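Local atomic coordinates of dTDP-4-amino-4,6-dideoxyglucose formyltransferase (Shewanella sp. FDAARGOS_354, PDB entry 6V2T), a protein that probably transfers a formyl group from a folate cofactor to the 4-amino group of a dTDP-linked dideoxy sugar destined for the O-antigen of lipopolysaccharide. Residues V53-N65 / I70-E82. Numbering follows the deposited sequence.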
# COMPACT_ATOMS: atom_id res chain seq x y z
N VAL B 53 8.58 -8.10 44.92
CA VAL B 53 8.49 -8.90 43.65
C VAL B 53 9.69 -8.55 42.77
O VAL B 53 9.85 -7.36 42.48
CB VAL B 53 7.18 -8.62 42.90
CG1 VAL B 53 7.02 -9.55 41.71
CG2 VAL B 53 5.97 -8.69 43.81
N THR B 54 10.49 -9.53 42.34
CA THR B 54 11.49 -9.29 41.25
C THR B 54 11.08 -10.00 39.95
O THR B 54 10.76 -11.24 39.97
CB THR B 54 12.93 -9.58 41.68
OG1 THR B 54 13.13 -10.98 41.81
CG2 THR B 54 13.26 -8.90 42.99
N PHE B 55 11.14 -9.23 38.86
CA PHE B 55 10.83 -9.63 37.47
C PHE B 55 12.12 -9.95 36.71
O PHE B 55 13.01 -9.09 36.66
CB PHE B 55 10.09 -8.50 36.79
CG PHE B 55 8.75 -8.21 37.40
CD1 PHE B 55 7.63 -8.90 36.98
CD2 PHE B 55 8.61 -7.26 38.39
CE1 PHE B 55 6.40 -8.62 37.53
CE2 PHE B 55 7.37 -6.99 38.95
CZ PHE B 55 6.27 -7.67 38.52
N ASP B 56 12.21 -11.17 36.19
CA ASP B 56 13.24 -11.63 35.24
C ASP B 56 12.61 -11.72 33.85
O ASP B 56 11.42 -12.02 33.77
CB ASP B 56 13.80 -12.99 35.62
CG ASP B 56 14.61 -12.93 36.90
OD1 ASP B 56 14.90 -11.83 37.32
OD2 ASP B 56 14.93 -13.99 37.43
N TYR B 57 13.37 -11.40 32.80
CA TYR B 57 12.86 -11.35 31.41
C TYR B 57 13.68 -12.32 30.56
O TYR B 57 14.91 -12.32 30.68
CB TYR B 57 12.90 -9.92 30.87
CG TYR B 57 12.11 -8.93 31.69
CD1 TYR B 57 12.61 -8.41 32.87
CD2 TYR B 57 10.83 -8.55 31.30
CE1 TYR B 57 11.88 -7.51 33.63
CE2 TYR B 57 10.10 -7.63 32.03
CZ TYR B 57 10.62 -7.11 33.20
OH TYR B 57 9.88 -6.21 33.92
N ARG B 58 13.01 -13.11 29.72
CA ARG B 58 13.67 -14.05 28.79
C ARG B 58 12.89 -14.07 27.47
O ARG B 58 11.65 -13.79 27.48
CB ARG B 58 13.76 -15.45 29.42
CG ARG B 58 14.45 -15.49 30.78
CD ARG B 58 15.96 -15.33 30.71
NE ARG B 58 16.59 -15.57 31.99
CZ ARG B 58 16.83 -14.63 32.89
NH1 ARG B 58 17.40 -14.93 34.04
NH2 ARG B 58 16.50 -13.38 32.64
N TYR B 59 13.57 -14.37 26.36
CA TYR B 59 12.92 -14.54 25.04
C TYR B 59 13.01 -16.02 24.69
O TYR B 59 13.71 -16.77 25.40
CB TYR B 59 13.52 -13.61 23.99
CG TYR B 59 14.95 -13.94 23.65
CD1 TYR B 59 15.25 -14.99 22.82
CD2 TYR B 59 16.00 -13.20 24.17
CE1 TYR B 59 16.55 -15.32 22.50
CE2 TYR B 59 17.31 -13.50 23.85
CZ TYR B 59 17.59 -14.57 23.02
OH TYR B 59 18.88 -14.90 22.70
N SER B 60 12.27 -16.45 23.66
CA SER B 60 12.11 -17.87 23.29
C SER B 60 13.35 -18.30 22.50
O SER B 60 13.84 -17.49 21.70
CB SER B 60 10.86 -18.14 22.48
OG SER B 60 9.68 -17.99 23.26
N ALA B 61 13.79 -19.54 22.70
CA ALA B 61 14.94 -20.16 22.00
C ALA B 61 14.68 -20.14 20.49
O ALA B 61 15.59 -19.76 19.73
CB ALA B 61 15.12 -21.58 22.52
N ILE B 62 13.45 -20.44 20.08
CA ILE B 62 13.05 -20.60 18.65
C ILE B 62 12.99 -19.23 17.95
O ILE B 62 12.88 -19.20 16.71
CB ILE B 62 11.73 -21.40 18.55
CG1 ILE B 62 11.53 -21.97 17.14
CG2 ILE B 62 10.54 -20.57 19.01
CD1 ILE B 62 10.76 -23.28 17.10
N ASN B 63 13.07 -18.13 18.71
CA ASN B 63 13.11 -16.75 18.17
C ASN B 63 14.22 -16.71 17.13
O ASN B 63 15.39 -17.00 17.49
CB ASN B 63 13.29 -15.67 19.25
CG ASN B 63 12.91 -14.28 18.78
OD1 ASN B 63 13.15 -13.95 17.62
ND2 ASN B 63 12.32 -13.47 19.64
N LYS B 64 13.85 -16.41 15.88
CA LYS B 64 14.77 -16.36 14.72
C LYS B 64 15.47 -15.00 14.63
O LYS B 64 16.52 -14.97 13.97
CB LYS B 64 14.00 -16.69 13.43
CG LYS B 64 13.29 -18.04 13.43
CD LYS B 64 12.77 -18.47 12.06
CE LYS B 64 13.77 -19.26 11.24
NZ LYS B 64 14.04 -20.59 11.83
N ASN B 65 14.96 -13.91 15.23
CA ASN B 65 15.64 -12.58 15.17
C ASN B 65 15.65 -11.91 16.54
O ASN B 65 14.98 -10.91 16.76
CB ASN B 65 15.03 -11.66 14.12
CG ASN B 65 15.95 -10.52 13.73
OD1 ASN B 65 16.65 -9.95 14.57
ND2 ASN B 65 15.97 -10.19 12.45
N ILE B 70 17.88 -8.91 22.85
CA ILE B 70 19.24 -9.05 23.46
C ILE B 70 19.79 -7.67 23.81
O ILE B 70 20.64 -7.59 24.74
CB ILE B 70 20.21 -9.78 22.51
CG1 ILE B 70 19.71 -11.18 22.16
CG2 ILE B 70 21.60 -9.80 23.12
CD1 ILE B 70 20.52 -11.86 21.08
N SER B 71 19.35 -6.64 23.09
CA SER B 71 19.71 -5.22 23.32
C SER B 71 19.03 -4.69 24.59
O SER B 71 19.52 -3.68 25.13
CB SER B 71 19.36 -4.37 22.13
OG SER B 71 18.02 -3.90 22.23
N LEU B 72 17.94 -5.31 25.04
CA LEU B 72 17.28 -4.97 26.33
C LEU B 72 17.88 -5.82 27.45
O LEU B 72 17.45 -5.68 28.60
CB LEU B 72 15.76 -5.17 26.21
CG LEU B 72 15.03 -4.13 25.36
CD1 LEU B 72 13.54 -4.44 25.29
CD2 LEU B 72 15.25 -2.72 25.89
N GLY B 73 18.87 -6.66 27.12
CA GLY B 73 19.61 -7.50 28.09
C GLY B 73 18.89 -8.81 28.37
O GLY B 73 19.23 -9.47 29.38
N LEU B 74 17.91 -9.17 27.54
CA LEU B 74 17.20 -10.47 27.69
C LEU B 74 18.14 -11.56 27.20
O LEU B 74 19.01 -11.29 26.35
CB LEU B 74 15.87 -10.48 26.92
CG LEU B 74 14.67 -9.97 27.71
CD1 LEU B 74 14.83 -8.51 28.10
CD2 LEU B 74 13.37 -10.16 26.94
N THR B 75 18.00 -12.74 27.79
CA THR B 75 18.68 -13.98 27.36
C THR B 75 17.60 -14.98 26.96
O THR B 75 16.42 -14.74 27.22
CB THR B 75 19.61 -14.49 28.46
OG1 THR B 75 18.82 -14.57 29.64
CG2 THR B 75 20.81 -13.59 28.67
N SER B 76 18.02 -16.05 26.30
CA SER B 76 17.12 -17.10 25.78
C SER B 76 16.65 -17.98 26.94
O SER B 76 17.40 -18.12 27.93
CB SER B 76 17.81 -17.92 24.72
OG SER B 76 16.87 -18.76 24.09
N ILE B 77 15.45 -18.57 26.80
CA ILE B 77 15.02 -19.74 27.61
C ILE B 77 14.29 -20.69 26.68
O ILE B 77 13.69 -20.19 25.70
CB ILE B 77 14.16 -19.33 28.83
CG1 ILE B 77 14.22 -20.38 29.94
CG2 ILE B 77 12.73 -19.00 28.41
CD1 ILE B 77 13.86 -19.84 31.31
N ASN B 78 14.37 -21.99 26.97
CA ASN B 78 13.77 -23.09 26.17
C ASN B 78 12.76 -23.87 27.01
O ASN B 78 13.13 -24.84 27.68
CB ASN B 78 14.84 -24.02 25.61
CG ASN B 78 14.25 -25.05 24.67
OD1 ASN B 78 13.04 -25.10 24.46
ND2 ASN B 78 15.12 -25.85 24.08
N VAL B 79 11.50 -23.53 26.87
CA VAL B 79 10.37 -24.08 27.65
C VAL B 79 10.12 -25.55 27.27
O VAL B 79 9.32 -26.21 27.98
CB VAL B 79 9.17 -23.15 27.39
CG1 VAL B 79 7.85 -23.85 27.52
CG2 VAL B 79 9.26 -21.91 28.26
N LYS B 80 10.78 -26.07 26.23
CA LYS B 80 10.74 -27.51 25.88
C LYS B 80 11.99 -28.23 26.41
O LYS B 80 12.08 -29.44 26.21
CB LYS B 80 10.61 -27.68 24.37
CG LYS B 80 9.44 -26.93 23.75
CD LYS B 80 8.93 -27.55 22.47
CE LYS B 80 7.83 -26.73 21.82
NZ LYS B 80 7.83 -26.89 20.35
N SER B 81 12.91 -27.53 27.08
CA SER B 81 14.09 -28.14 27.77
C SER B 81 13.68 -28.64 29.17
O SER B 81 13.34 -27.79 30.01
CB SER B 81 15.24 -27.17 27.87
OG SER B 81 16.11 -27.55 28.93
N GLU B 82 13.75 -29.95 29.41
CA GLU B 82 13.58 -30.59 30.75
C GLU B 82 14.27 -29.74 31.83
O GLU B 82 13.65 -29.49 32.89
CB GLU B 82 14.20 -31.98 30.76
CG GLU B 82 13.52 -32.94 31.71
CD GLU B 82 12.33 -33.67 31.12
OE1 GLU B 82 12.32 -33.89 29.89
OE2 GLU B 82 11.40 -34.02 31.89
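Tyr59 carries both firm backbone bonds of this contact: its N gives to Thr75 O at 3.0 Å, and its O accepts from Ile77 N at 2.9 Å. Ala61 N adds a weak bond to Ile77 O. This is parallel strand pairing within a beta-alpha-beta unit, in which the chain runs from strand 53-60 by way of the short helix 67-70 to strand 75-77, an edge strand of the mixed sheet within this chain; strand 24-30 flanks 53-60 on its other edge. The short strand axes lie 66° apart, and the pairing spans a few residues.

In one of the two modelled conformers of Arg58, its side chain runs beside that of Thr75, with Thr75 OG1 over one guanidinium face. Towards the start of the pairing, Leu74 CG packs on Tyr57 CB at 3.6 Å. At the end of strand 53-60, Ser60 OG hydrogen-bonds to Asp31 OD2; the Ser60 side chain lies about 8 Å from the bound folic acid and from the bound dTDP-sugar.

A chi1 of 67° sets Tyr59 CG between the backbone N and carbonyl carbon, turning the ring across Thr75 and Ser76. Ile70 CG1 meets Tyr59 CE2 obliquely at 3.7 Å, and Leu69 also touches Tyr59. Leu74 O lies in plane at the ring edge, while Ser76 CA sits over one face, 3.9 Å from the Tyr59 ring centroid, in a CH-pi contact.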